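Beta-n-acetylhexosaminidase (Streptococcus pneumoniae, PDB 4AZI) hydrolyses terminal, non-reducing beta-linked N-acetylhexosamine residues, as an exo-acting glycoside hydrolase family 20 catalytic module, probably trimming N-acetylglucosamine from glycans. Local coordinates at residues Asn10-Asp16 with Tyr39-Leu45; Gly110-Ala114 with Thr174-Asn178; Ile163-Asp168 with Met216-Leu222; Asp229-Tyr233 with Leu265-Tyr270. The protein carries 2 engineered substitutions. One frame throughout, in Å; residues are numbered along the deposited sequence. Where two conformers were deposited one is given.

Contact 1: residues Asn10-Asp16 with Tyr39-Leu45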
loop_
_atom_site.group_PDB
_atom_site.type_symbol
_atom_site.label_atom_id
_atom_site.label_comp_id
_atom_site.label_asym_id
_atom_site.label_seq_id
_atom_site.Cartn_x
_atom_site.Cartn_y
_atom_site.Cartn_z
ATOM N N ASN A 10 -4.546 0.600 -12.507
ATOM C CA ASN A 10 -4.079 1.313 -11.317
ATOM C C ASN A 10 -2.631 1.772 -11.471
ATOM O O ASN A 10 -1.785 0.994 -11.900
ATOM C CB ASN A 10 -4.199 0.425 -10.072
ATOM C CG ASN A 10 -5.634 0.188 -9.660
ATOM O OD1 ASN A 10 -6.242 -0.810 -10.045
ATOM N ND2 ASN A 10 -6.182 1.103 -8.857
ATOM N N LYS A 11 -2.361 3.036 -11.140
ATOM C CA LYS A 11 -0.989 3.553 -11.034
ATOM C C LYS A 11 -0.783 4.039 -9.610
ATOM O O LYS A 11 -1.385 5.032 -9.173
ATOM C CB LYS A 11 -0.717 4.691 -12.024
ATOM C CG LYS A 11 -0.496 4.256 -13.472
ATOM C CD LYS A 11 -1.786 3.939 -14.219
ATOM C CE LYS A 11 -2.803 5.060 -14.079
ATOM N NZ LYS A 11 -3.939 4.880 -15.026
ATOM N N VAL A 12 0.060 3.326 -8.877
ATOM C CA VAL A 12 0.099 3.482 -7.429
ATOM C C VAL A 12 1.490 3.890 -6.938
ATOM O O VAL A 12 2.503 3.369 -7.406
ATOM C CB VAL A 12 -0.378 2.192 -6.718
ATOM C CG1 VAL A 12 -0.583 2.432 -5.227
ATOM C CG2 VAL A 12 -1.683 1.694 -7.326
ATOM N N ILE A 13 1.513 4.852 -6.019
ATOM C CA ILE A 13 2.704 5.185 -5.243
ATOM C C ILE A 13 2.491 4.684 -3.810
ATOM O O ILE A 13 1.482 4.999 -3.173
ATOM C CB ILE A 13 3.060 6.713 -5.317
ATOM C CG1 ILE A 13 4.284 7.060 -4.458
ATOM C CG2 ILE A 13 1.863 7.598 -4.978
ATOM C CD1 ILE A 13 5.562 6.356 -4.883
ATOM N N SER A 14 3.419 3.863 -3.326
ATOM C CA SER A 14 3.345 3.335 -1.959
ATOM C C SER A 14 4.296 4.102 -1.047
ATOM O O SER A 14 5.430 4.376 -1.435
ATOM C CB SER A 14 3.658 1.833 -1.922
ATOM O OG SER A 14 3.632 1.326 -0.594
ATOM N N ILE A 15 3.816 4.440 0.152
ATOM C CA ILE A 15 4.590 5.177 1.158
ATOM C C ILE A 15 4.558 4.428 2.502
ATOM O O ILE A 15 3.487 4.221 3.090
ATOM C CB ILE A 15 4.051 6.627 1.350
ATOM C CG1 ILE A 15 4.163 7.479 0.062
ATOM C CG2 ILE A 15 4.695 7.308 2.549
ATOM C CD1 ILE A 15 5.571 7.787 -0.434
ATOM N N ASP A 16 5.739 4.033 2.972
ATOM C CA ASP A 16 5.911 3.334 4.249
ATOM C C ASP A 16 5.784 4.326 5.413
ATOM O O ASP A 16 6.782 4.782 5.978
ATOM C CB ASP A 16 7.279 2.609 4.247
ATOM C CG ASP A 16 7.520 1.723 5.478
ATOM O OD1 ASP A 16 6.624 1.550 6.336
ATOM O OD2 ASP A 16 8.648 1.192 5.586
ATOM N N TYR A 39 -1.060 9.428 -11.624
ATOM C CA TYR A 39 -1.311 8.243 -10.801
ATOM C C TYR A 39 -2.793 8.145 -10.456
ATOM O O TYR A 39 -3.532 9.113 -10.626
ATOM C CB TYR A 39 -0.490 8.312 -9.507
ATOM C CG TYR A 39 0.983 8.080 -9.711
ATOM C CD1 TYR A 39 1.825 9.110 -10.160
ATOM C CD2 TYR A 39 1.544 6.830 -9.455
ATOM C CE1 TYR A 39 3.179 8.894 -10.364
ATOM C CE2 TYR A 39 2.898 6.602 -9.649
ATOM C CZ TYR A 39 3.713 7.640 -10.100
ATOM O OH TYR A 39 5.051 7.396 -10.296
ATOM N N SER A 40 -3.227 6.981 -9.972
ATOM C CA SER A 40 -4.616 6.811 -9.575
ATOM C C SER A 40 -4.802 6.611 -8.067
ATOM O O SER A 40 -5.897 6.829 -7.547
ATOM C CB SER A 40 -5.264 5.646 -10.345
ATOM O OG SER A 40 -4.571 4.439 -10.094
ATOM N N ASP A 41 -3.745 6.188 -7.376
ATOM C CA ASP A 41 -3.852 5.799 -5.963
ATOM C C ASP A 41 -2.597 6.109 -5.155
ATOM O O ASP A 41 -1.490 6.092 -5.693
ATOM C CB ASP A 41 -4.120 4.290 -5.850
ATOM C CG ASP A 41 -5.414 3.866 -6.529
ATOM O OD1 ASP A 41 -6.485 3.914 -5.883
ATOM O OD2 ASP A 41 -5.356 3.481 -7.715
ATOM N N VAL A 42 -2.787 6.353 -3.857
ATOM C CA VAL A 42 -1.696 6.355 -2.883
ATOM C C VAL A 42 -1.868 5.138 -1.970
ATOM O O VAL A 42 -2.909 4.977 -1.326
ATOM C CB VAL A 42 -1.653 7.666 -2.051
ATOM C CG1 VAL A 42 -0.657 7.558 -0.907
ATOM C CG2 VAL A 42 -1.294 8.852 -2.929
ATOM N N HIS A 43 -0.853 4.274 -1.944
ATOM C CA HIS A 43 -0.839 3.118 -1.063
ATOM C C HIS A 43 -0.146 3.517 0.197
ATOM O O HIS A 43 1.032 3.892 0.177
ATOM C CB HIS A 43 -0.131 1.946 -1.729
ATOM C CG HIS A 43 -0.020 0.714 -0.860
ATOM N ND1 HIS A 43 1.052 0.471 -0.081
ATOM C CD2 HIS A 43 -0.893 -0.360 -0.675
ATOM C CE1 HIS A 43 0.880 -0.696 0.567
ATOM N NE2 HIS A 43 -0.308 -1.205 0.205
ATOM N N LEU A 44 -0.876 3.458 1.307
ATOM C CA LEU A 44 -0.352 3.948 2.575
ATOM C C LEU A 44 -0.278 2.868 3.659
ATOM O O LEU A 44 -1.296 2.426 4.214
ATOM C CB LEU A 44 -1.138 5.180 3.047
ATOM C CG LEU A 44 -0.564 6.029 4.197
ATOM C CD1 LEU A 44 0.700 6.785 3.798
ATOM C CD2 LEU A 44 -1.616 6.999 4.728
ATOM N N LEU A 45 0.949 2.438 3.948
ATOM C CA LEU A 45 1.191 1.538 5.064
ATOM C C LEU A 45 1.077 2.354 6.340
ATOM O O LEU A 45 1.742 3.391 6.498
ATOM C CB LEU A 45 2.558 0.851 4.951
ATOM C CG LEU A 45 2.739 -0.026 3.711
ATOM C CD1 LEU A 45 3.738 0.602 2.743
ATOM C CD2 LEU A 45 3.174 -1.432 4.089
#

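Contact 2: residues Gly110-Ala114 with Thr174-Asn178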
loop_
_atom_site.group_PDB
_atom_site.type_symbol
_atom_site.label_atom_id
_atom_site.label_comp_id
_atom_site.label_asym_id
_atom_site.label_seq_id
_atom_site.Cartn_x
_atom_site.Cartn_y
_atom_site.Cartn_z
ATOM N N GLY A 110 -7.394 7.553 -5.250
ATOM C CA GLY A 110 -7.816 6.662 -4.185
ATOM C C GLY A 110 -6.751 6.529 -3.110
ATOM O O GLY A 110 -5.572 6.777 -3.355
ATOM N N LEU A 111 -7.165 6.164 -1.904
ATOM C CA LEU A 111 -6.216 5.732 -0.886
ATOM C C LEU A 111 -6.332 4.219 -0.673
ATOM O O LEU A 111 -7.431 3.672 -0.587
ATOM C CB LEU A 111 -6.425 6.472 0.442
ATOM C CG LEU A 111 -5.357 6.132 1.491
ATOM C CD1 LEU A 111 -4.203 7.126 1.451
ATOM C CD2 LEU A 111 -5.954 6.056 2.885
ATOM N N ILE A 112 -5.187 3.548 -0.608
ATOM C CA ILE A 112 -5.150 2.153 -0.218
ATOM C C ILE A 112 -4.360 1.984 1.077
ATOM O O ILE A 112 -3.128 2.026 1.063
ATOM C CB ILE A 112 -4.543 1.237 -1.307
ATOM C CG1 ILE A 112 -5.154 1.503 -2.687
ATOM C CG2 ILE A 112 -4.704 -0.227 -0.909
ATOM C CD1 ILE A 112 -4.422 0.807 -3.828
ATOM N N PRO A 113 -5.059 1.774 2.205
ATOM C CA PRO A 113 -4.353 1.511 3.462
ATOM C C PRO A 113 -3.780 0.097 3.570
ATOM O O PRO A 113 -4.385 -0.870 3.069
ATOM C CB PRO A 113 -5.455 1.680 4.505
ATOM C CG PRO A 113 -6.697 1.234 3.793
ATOM C CD PRO A 113 -6.528 1.729 2.378
ATOM N N ALA A 114 -2.640 -0.015 4.252
ATOM C CA ALA A 114 -2.087 -1.298 4.683
ATOM C C ALA A 114 -1.883 -1.317 6.202
ATOM O O ALA A 114 -1.364 -0.343 6.780
ATOM C CB ALA A 114 -0.776 -1.596 3.963
ATOM N N THR A 174 -12.547 3.507 1.278
ATOM C CA THR A 174 -11.551 3.025 0.327
ATOM C C THR A 174 -12.111 1.765 -0.345
ATOM O O THR A 174 -13.031 1.133 0.183
ATOM C CB THR A 174 -10.195 2.739 1.025
ATOM O OG1 THR A 174 -10.346 1.696 1.994
ATOM C CG2 THR A 174 -9.661 3.992 1.738
ATOM N N LYS A 175 -11.593 1.411 -1.517
ATOM C CA LYS A 175 -12.006 0.163 -2.166
ATOM C C LYS A 175 -11.174 -0.998 -1.656
ATOM O O LYS A 175 -11.684 -2.112 -1.505
ATOM C CB LYS A 175 -11.857 0.227 -3.690
ATOM C CG LYS A 175 -12.605 1.344 -4.403
ATOM C CD LYS A 175 -12.389 1.202 -5.913
ATOM C CE LYS A 175 -13.304 2.120 -6.708
ATOM N NZ LYS A 175 -12.962 3.559 -6.551
ATOM N N ILE A 176 -9.885 -0.747 -1.426
ATOM C CA ILE A 176 -8.937 -1.834 -1.136
ATOM C C ILE A 176 -8.402 -1.764 0.292
ATOM O O ILE A 176 -8.260 -0.689 0.845
ATOM C CB ILE A 176 -7.772 -1.875 -2.156
ATOM C CG1 ILE A 176 -8.306 -2.116 -3.573
ATOM C CG2 ILE A 176 -6.774 -2.985 -1.807
ATOM C CD1 ILE A 176 -7.388 -1.677 -4.704
ATOM N N PHE A 177 -8.146 -2.924 0.888
ATOM C CA PHE A 177 -7.446 -2.999 2.176
ATOM C C PHE A 177 -6.320 -4.024 2.095
ATOM O O PHE A 177 -6.562 -5.203 1.823
ATOM C CB PHE A 177 -8.411 -3.355 3.323
ATOM C CG PHE A 177 -7.804 -3.217 4.703
ATOM C CD1 PHE A 177 -7.128 -4.283 5.295
ATOM C CD2 PHE A 177 -7.910 -2.011 5.414
ATOM C CE1 PHE A 177 -6.568 -4.156 6.565
ATOM C CE2 PHE A 177 -7.362 -1.887 6.683
ATOM C CZ PHE A 177 -6.690 -2.962 7.261
ATOM N N ASN A 178 -5.089 -3.574 2.330
ATOM C CA ASN A 178 -3.925 -4.462 2.306
ATOM C C ASN A 178 -3.574 -4.988 3.703
ATOM O O ASN A 178 -3.127 -4.217 4.557
ATOM C CB ASN A 178 -2.709 -3.748 1.697
ATOM C CG ASN A 178 -1.529 -4.687 1.454
ATOM O OD1 ASN A 178 -1.631 -5.906 1.619
ATOM N ND2 ASN A 178 -0.391 -4.114 1.052
HETATM O O HOH W 1 -8.636 1.574 -2.247
#

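Contact 3: residues Ile163-Asp168 with Met216-Leu222. With BCN (bicine), chain J.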
loop_
_atom_site.group_PDB
_atom_site.type_symbol
_atom_site.label_atom_id
_atom_site.label_comp_id
_atom_site.label_asym_id
_atom_site.label_seq_id
_atom_site.Cartn_x
_atom_site.Cartn_y
_atom_site.Cartn_z
ATOM N N ILE A 163 -7.649 -5.358 13.793
ATOM C CA ILE A 163 -7.708 -5.155 12.340
ATOM C C ILE A 163 -9.146 -4.990 11.846
ATOM O O ILE A 163 -9.392 -4.241 10.903
ATOM C CB ILE A 163 -6.925 -6.237 11.573
ATOM C CG1 ILE A 163 -5.429 -5.942 11.711
ATOM C CG2 ILE A 163 -7.305 -6.245 10.097
ATOM C CD1 ILE A 163 -4.553 -7.153 11.570
ATOM N N GLY A 164 -10.079 -5.681 12.499
ATOM C CA GLY A 164 -11.517 -5.480 12.279
ATOM C C GLY A 164 -11.970 -4.039 12.474
ATOM O O GLY A 164 -12.715 -3.496 11.647
ATOM N N LYS A 165 -11.535 -3.410 13.567
ATOM C CA LYS A 165 -11.854 -2.001 13.826
ATOM C C LYS A 165 -11.310 -1.084 12.741
ATOM O O LYS A 165 -12.058 -0.269 12.207
ATOM C CB LYS A 165 -11.386 -1.540 15.210
ATOM C CG LYS A 165 -12.207 -2.097 16.361
ATOM C CD LYS A 165 -13.666 -1.661 16.321
ATOM C CE LYS A 165 -14.451 -2.430 17.373
ATOM N NZ LYS A 165 -15.906 -2.104 17.404
ATOM N N TYR A 166 -10.025 -1.224 12.397
ATOM C CA TYR A 166 -9.458 -0.454 11.281
ATOM C C TYR A 166 -10.256 -0.667 9.994
ATOM O O TYR A 166 -10.568 0.293 9.294
ATOM C CB TYR A 166 -7.972 -0.777 11.044
ATOM C CG TYR A 166 -7.020 -0.243 12.096
ATOM C CD1 TYR A 166 -6.866 1.132 12.301
ATOM C CD2 TYR A 166 -6.253 -1.112 12.872
ATOM C CE1 TYR A 166 -5.990 1.624 13.258
ATOM C CE2 TYR A 166 -5.371 -0.630 13.833
ATOM C CZ TYR A 166 -5.245 0.742 14.020
ATOM O OH TYR A 166 -4.373 1.230 14.962
ATOM N N MET A 167 -10.595 -1.920 9.693
ATOM C CA MET A 167 -11.396 -2.227 8.508
ATOM C C MET A 167 -12.783 -1.559 8.586
ATOM O O MET A 167 -13.310 -1.091 7.565
ATOM C CB MET A 167 -11.543 -3.737 8.322
ATOM C CG MET A 167 -10.316 -4.469 7.820
ATOM S SD MET A 167 -10.752 -6.218 7.672
ATOM C CE MET A 167 -9.309 -6.901 6.844
ATOM N N ASP A 168 -13.346 -1.498 9.799
ATOM C CA ASP A 168 -14.594 -0.779 10.061
ATOM C C ASP A 168 -14.501 0.703 9.655
ATOM O O ASP A 168 -15.409 1.224 8.998
ATOM C CB ASP A 168 -15.070 -0.976 11.525
ATOM C CG ASP A 168 -15.528 -2.427 11.810
ATOM O OD1 ASP A 168 -15.843 -3.140 10.851
ATOM O OD2 ASP A 168 -15.579 -2.866 12.985
ATOM N N MET A 216 -12.723 -11.197 6.222
ATOM C CA MET A 216 -13.091 -10.053 7.021
ATOM C C MET A 216 -13.196 -8.830 6.126
ATOM O O MET A 216 -14.136 -8.035 6.252
ATOM C CB MET A 216 -12.063 -9.837 8.123
ATOM C CG MET A 216 -12.360 -10.601 9.403
ATOM S SD MET A 216 -10.976 -10.612 10.560
ATOM C CE MET A 216 -10.677 -8.855 10.829
ATOM N N ALA A 217 -12.224 -8.708 5.224
ATOM C CA ALA A 217 -12.159 -7.628 4.258
ATOM C C ALA A 217 -13.423 -7.616 3.418
ATOM O O ALA A 217 -14.066 -6.580 3.294
ATOM C CB ALA A 217 -10.930 -7.782 3.365
ATOM N N LYS A 218 -13.785 -8.783 2.875
ATOM C CA LYS A 218 -14.922 -8.904 1.972
ATOM C C LYS A 218 -16.275 -8.628 2.623
ATOM O O LYS A 218 -17.160 -8.048 1.985
ATOM C CB LYS A 218 -14.935 -10.290 1.295
ATOM C CG LYS A 218 -13.863 -10.462 0.217
ATOM C CD LYS A 218 -13.928 -11.822 -0.472
ATOM C CE LYS A 218 -13.243 -12.927 0.324
ATOM N NZ LYS A 218 -13.310 -14.232 -0.406
ATOM N N GLU A 219 -16.438 -9.043 3.880
ATOM C CA GLU A 219 -17.710 -8.866 4.588
ATOM C C GLU A 219 -17.942 -7.412 4.996
ATOM O O GLU A 219 -19.064 -7.023 5.333
ATOM C CB GLU A 219 -17.832 -9.817 5.793
ATOM C CG GLU A 219 -16.920 -9.488 6.963
ATOM C CD GLU A 219 -17.198 -10.328 8.200
ATOM O OE1 GLU A 219 -18.375 -10.667 8.446
ATOM O OE2 GLU A 219 -16.234 -10.647 8.934
ATOM N N ARG A 220 -16.876 -6.620 4.956
ATOM C CA ARG A 220 -16.956 -5.175 5.152
ATOM C C ARG A 220 -16.900 -4.413 3.819
ATOM O O ARG A 220 -16.781 -3.189 3.801
ATOM C CB ARG A 220 -15.866 -4.716 6.126
ATOM C CG ARG A 220 -16.127 -5.131 7.571
ATOM C CD ARG A 220 -14.832 -5.177 8.364
ATOM N NE ARG A 220 -15.004 -5.669 9.735
ATOM C CZ ARG A 220 -14.956 -6.952 10.092
ATOM N NH1 ARG A 220 -14.763 -7.899 9.185
ATOM N NH2 ARG A 220 -15.114 -7.297 11.367
ATOM N N GLY A 221 -16.996 -5.134 2.704
ATOM C CA GLY A 221 -17.096 -4.484 1.386
ATOM C C GLY A 221 -15.765 -3.927 0.913
ATOM O O GLY A 221 -15.717 -3.022 0.084
ATOM N N LEU A 222 -14.682 -4.475 1.449
ATOM C CA LEU A 222 -13.340 -4.070 1.056
ATOM C C LEU A 222 -12.715 -5.196 0.209
ATOM O O LEU A 222 -12.870 -6.380 0.531
ATOM C CB LEU A 222 -12.499 -3.773 2.297
ATOM C CG LEU A 222 -12.779 -2.493 3.109
ATOM C CD1 LEU A 222 -12.369 -2.670 4.565
ATOM C CD2 LEU A 222 -12.071 -1.286 2.518
HETATM N N1 BCN J . -14.657 -16.665 8.296
HETATM C C1 BCN J . -15.288 -15.337 8.523
HETATM C C2 BCN J . -14.346 -14.305 9.167
HETATM O O21 BCN J . -13.761 -14.631 10.225
HETATM O O22 BCN J . -14.249 -13.200 8.590
HETATM C C3 BCN J . -13.204 -16.644 7.992
HETATM C C4 BCN J . -12.616 -18.050 7.805
HETATM O O4 BCN J . -11.942 -18.112 6.542
HETATM C C5 BCN J . -15.503 -17.526 7.420
HETATM C C6 BCN J . -15.484 -17.129 5.929
HETATM O O6 BCN J . -16.696 -16.446 5.595
HETATM O O HOH W 2 -15.194 -5.327 13.556
#

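Contact 4: residues Asp229-Tyr233 with Leu265-Tyr270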
loop_
_atom_site.group_PDB
_atom_site.type_symbol
_atom_site.label_atom_id
_atom_site.label_comp_id
_atom_site.label_asym_id
_atom_site.label_seq_id
_atom_site.Cartn_x
_atom_site.Cartn_y
_atom_site.Cartn_z
ATOM N N ASP A 229 4.240 -13.322 -0.773
ATOM C CA ASP A 229 5.140 -14.267 -0.065
ATOM C C ASP A 229 4.481 -15.554 0.442
ATOM O O ASP A 229 4.943 -16.656 0.150
ATOM C CB ASP A 229 5.818 -13.603 1.144
ATOM C CG ASP A 229 6.484 -12.286 0.807
ATOM O OD1 ASP A 229 5.881 -11.458 0.096
ATOM O OD2 ASP A 229 7.608 -12.068 1.292
ATOM N N GLY A 230 3.406 -15.404 1.211
ATOM C CA GLY A 230 2.857 -16.522 1.955
ATOM C C GLY A 230 1.938 -17.411 1.155
ATOM O O GLY A 230 1.480 -18.425 1.660
ATOM N N PHE A 231 1.654 -17.033 -0.089
ATOM C CA PHE A 231 0.641 -17.727 -0.888
ATOM C C PHE A 231 1.222 -18.846 -1.747
ATOM O O PHE A 231 2.076 -18.607 -2.606
ATOM C CB PHE A 231 -0.145 -16.727 -1.751
ATOM C CG PHE A 231 -1.099 -15.861 -0.967
ATOM C CD1 PHE A 231 -0.630 -14.789 -0.207
ATOM C CD2 PHE A 231 -2.466 -16.120 -0.983
ATOM C CE1 PHE A 231 -1.509 -13.996 0.521
ATOM C CE2 PHE A 231 -3.352 -15.327 -0.266
ATOM C CZ PHE A 231 -2.874 -14.260 0.490
ATOM N N TYR A 232 0.735 -20.059 -1.514
ATOM C CA TYR A 232 1.185 -21.250 -2.229
ATOM C C TYR A 232 2.696 -21.338 -2.300
ATOM O O TYR A 232 3.278 -21.422 -3.378
ATOM C CB TYR A 232 0.536 -21.312 -3.616
ATOM C CG TYR A 232 -0.951 -21.532 -3.502
ATOM C CD1 TYR A 232 -1.474 -22.819 -3.447
ATOM C CD2 TYR A 232 -1.830 -20.457 -3.409
ATOM C CE1 TYR A 232 -2.829 -23.029 -3.311
ATOM C CE2 TYR A 232 -3.191 -20.658 -3.282
ATOM C CZ TYR A 232 -3.681 -21.950 -3.236
ATOM O OH TYR A 232 -5.020 -22.174 -3.103
ATOM N N TYR A 233 3.331 -21.297 -1.132
ATOM C CA TYR A 233 4.793 -21.301 -1.051
ATOM C C TYR A 233 5.335 -22.502 -1.812
ATOM O O TYR A 233 4.759 -23.595 -1.747
ATOM C CB TYR A 233 5.248 -21.327 0.411
ATOM C CG TYR A 233 6.748 -21.254 0.605
ATOM C CD1 TYR A 233 7.443 -20.054 0.417
ATOM C CD2 TYR A 233 7.469 -22.377 0.997
ATOM C CE1 TYR A 233 8.821 -19.985 0.613
ATOM C CE2 TYR A 233 8.842 -22.324 1.189
ATOM C CZ TYR A 233 9.514 -21.130 0.994
ATOM O OH TYR A 233 10.873 -21.088 1.186
ATOM N N LEU A 265 0.702 -18.677 -9.445
ATOM C CA LEU A 265 -0.433 -17.965 -8.839
ATOM C C LEU A 265 -1.515 -17.585 -9.849
ATOM O O LEU A 265 -2.697 -17.729 -9.551
ATOM C CB LEU A 265 0.031 -16.743 -8.039
ATOM C CG LEU A 265 0.923 -17.009 -6.823
ATOM C CD1 LEU A 265 1.359 -15.677 -6.212
ATOM C CD2 LEU A 265 0.200 -17.867 -5.801
ATOM N N ALA A 266 -1.121 -17.136 -11.043
ATOM C CA ALA A 266 -2.081 -16.882 -12.127
ATOM C C ALA A 266 -2.907 -18.125 -12.434
ATOM O O ALA A 266 -4.135 -18.038 -12.628
ATOM C CB ALA A 266 -1.372 -16.393 -13.382
ATOM N N SER A 267 -2.224 -19.277 -12.448
ATOM C CA SER A 267 -2.845 -20.576 -12.696
ATOM C C SER A 267 -3.932 -20.903 -11.658
ATOM O O SER A 267 -4.921 -21.562 -11.976
ATOM C CB SER A 267 -1.778 -21.686 -12.783
ATOM O OG SER A 267 -1.330 -22.118 -11.505
ATOM N N LYS A 268 -3.759 -20.402 -10.436
ATOM C CA LYS A 268 -4.741 -20.562 -9.356
ATOM C C LYS A 268 -5.874 -19.534 -9.391
ATOM O O LYS A 268 -6.703 -19.500 -8.474
ATOM C CB LYS A 268 -4.049 -20.486 -7.984
ATOM C CG LYS A 268 -3.167 -21.675 -7.642
ATOM C CD LYS A 268 -3.996 -22.904 -7.309
ATOM C CE LYS A 268 -3.094 -24.064 -6.947
ATOM N NZ LYS A 268 -3.854 -25.341 -6.932
ATOM N N GLY A 269 -5.887 -18.693 -10.422
ATOM C CA GLY A 269 -6.920 -17.672 -10.615
ATOM C C GLY A 269 -6.611 -16.274 -10.076
ATOM O O GLY A 269 -7.455 -15.394 -10.131
ATOM N N TYR A 270 -5.411 -16.057 -9.560
ATOM C CA TYR A 270 -5.115 -14.777 -8.898
ATOM C C TYR A 270 -4.926 -13.607 -9.860
ATOM O O TYR A 270 -4.501 -13.795 -10.998
ATOM C CB TYR A 270 -3.894 -14.903 -7.992
ATOM C CG TYR A 270 -4.167 -15.643 -6.708
ATOM C CD1 TYR A 270 -4.997 -15.094 -5.745
ATOM C CD2 TYR A 270 -3.600 -16.893 -6.457
ATOM C CE1 TYR A 270 -5.249 -15.743 -4.558
ATOM C CE2 TYR A 270 -3.858 -17.565 -5.269
ATOM C CZ TYR A 270 -4.687 -16.974 -4.323
ATOM O OH TYR A 270 -4.969 -17.598 -3.135
#

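Contact 1: residues Asn10-Asp16 with Tyr39-Leu45
Ser14 OG and His43 CG both stand anti to their backbone N (chi1 178° in each), and the imidazole is turned by chi2 -93°, which sets Ser14 OG at the ring edge, 2.8 Å from His43 ND1; either atom could donate. The two residues are a parallel bridge pair between strands 10-16 and 41-45, the two strands of the TIM-barrel beta-alpha-beta unit whose crossover is helix 24-37. Backbone bonds run along the pair, the shortest from His43 N to Ile13 O at 2.7 Å. Val12, Ser14, Asp41 and His43 share one face, where Val12 CG1 packs on His43 CB at 3.6 Å. The other face is apolar: Ile13 CG2 runs alongside Val42 CG2, 4.0 Å away, on the helix side, where Val42 touches Val31. At the N-terminal ends of the strands Lys11 N donates to Ser40 OG over 2.8 Å, while Lys11 O accepts from both Ser40 N and Asp41 N. Two donors also grip Asp41 OD2, from opposite faces of its carboxylate plane: Ser40 OG at 2.7 Å and Asn10 ND2 at 2.8 Å, the latter 39° out of that plane.

Contact 2: residues Gly110-Ala114 with Thr174-Asn178
Pro113 and Asn178 form the one direct hydrogen bond between these strands: Asn178 N donates to Pro113 O at 2.9 Å, nearly straight at 169°. Beside it Ala114 CA approaches Asn178 O at 3.1 Å as a CA-H...O contact, and Ala114 CB rests against Asn178 CB. Proline has no N-H to offer, and its ring instead puts CD 3.3 Å from Ile176 O and CG against Phe177 CD2. On the face shared with Ala114 and Asn178, Ile112 CG2 meets Ile176 CG2 at 3.6 Å. Both branches stand anti to their own backbone N, which turns them toward each other. Where the strands open apart, a water bridges the backbones, donating to Leu111 O (2.9 Å) and accepting from Ile176 N (2.8 Å), while Thr174 CG2 also packs on Leu111 O. Farther out, Met225 lies against both isoleucines, and Phe177 reaches Met167 of helix 153-170. These are the third and fourth strands of the TIM barrel. Asn178 is hydrogen-bonded through OD1 to Gly180 N and through ND2 to His43 NE2, two bonds that would probably hold its amide in one orientation.

Contact 3: residues Ile163-Asp168 with Met216-Leu222
Met167 projects from helix 153-170 toward helix 203-219, two neighbouring outer helices of the TIM barrel. Its CB sits 3.6 Å from Arg220 CD and also touches Leu222 CD1. Beyond CG the chain is extended, which carries SD up to the partner helix and CE on to Ala217: SD lies 3.9 Å from Met216 CB, the two methionine side chains running roughly perpendicular, and the terminal CE packs on Ala217 CB. Met216 bends at its last torsion, chi3 58°, and turns its methyl group onto the backbone of helix 153-170, with CE 3.6 Å from Gly164 N. The absence of a side chain at Gly164 leaves its CA beneath one face of the Arg220 guanidinium. That group is held mainly at its edge. NH1 donates to Met216 O, and NH2 donates to a water that in turn donates to Asp168 OD2. The arginine follows the end of helix 203-219, where Gly221, with positive phi, closes a Schellman motif through Leu222 N to Ala217 O and Gly221 N to Lys218 O. Met216 and Glu219 also belong to the bicine pocket, Met216 CG being 3.3 Å from bicine O22. A salt bridge joins the two segments directly: Arg220 NE donates over 2.9 Å to Asp168 OD1, which is met 35° out of the carboxylate plane.

Contact 4: residues Asp229-Tyr233 with Leu265-Tyr270
Tyr270 brings its hydroxyl to the ring edges of both Phe231 and Tyr232. Tyr270 OH lies 3.5 Å from Tyr232 CE2, near the plane of that ring, and 3.6 Å from Phe231 CD2. Tyr232 CE2 in turn lies at the edge of the Tyr270 ring, 3.7 Å from Tyr270 CE2. Phe231 and Tyr270 are oblique, their planes 82° apart and their centroids separated by 6.0 Å. Among the aliphatic groups, Leu265 CD2 touches Phe231 O and also approaches Tyr232 CD2 at 4.1 Å. Lys268 bends at its second torsion (chi2 -73°) and lays CD over one face of the Tyr232 ring, offset toward the rim, with its CE 3.8 Å from Tyr232 CE1. In the TIM barrel this joins the loop after strand 223-227 to the C-terminal end of helix 262-267, which a Schellman motif at Gly269 terminates. Polar ends are satisfied outside the pair, since no hydrogen bond crosses it: Tyr232 OH is hydrogen-bonded to Phe241 N, Tyr270 OH to Asp242 O, and Lys268 NZ forms a salt bridge with Asp237. Asp229, from the same loop as Phe231 and Tyr232, hydrogen-bonds Tyr257 OH and Trp250 NE1, of two residues in the inhibitor pocket.

How the contacts relate
Contacts 1 and 2 belong to the barrel wall near the centre of the chain, 9 Å apart between centres, and share a sheet in which strands 41-45 and 110-117 are neighbours; backbone bonds between Ile112 and both Val42 and Leu44 probably join them. Contact 3 lies in the outer helical layer, yet touches contact 2 where Thr174 OG1 meets Leu222 CD2 at 3.5 Å. Contact 4, about 19 Å from the chain centre, touches none of the others. Both outer contacts are still mostly buried, contact 3 having an exposed edge at Asp168. Backbone bonding dominates contact 1, one direct bond and a water serve contact 2, methionines and a salt bridge hold contact 3, and aromatic and aliphatic packing contact 4.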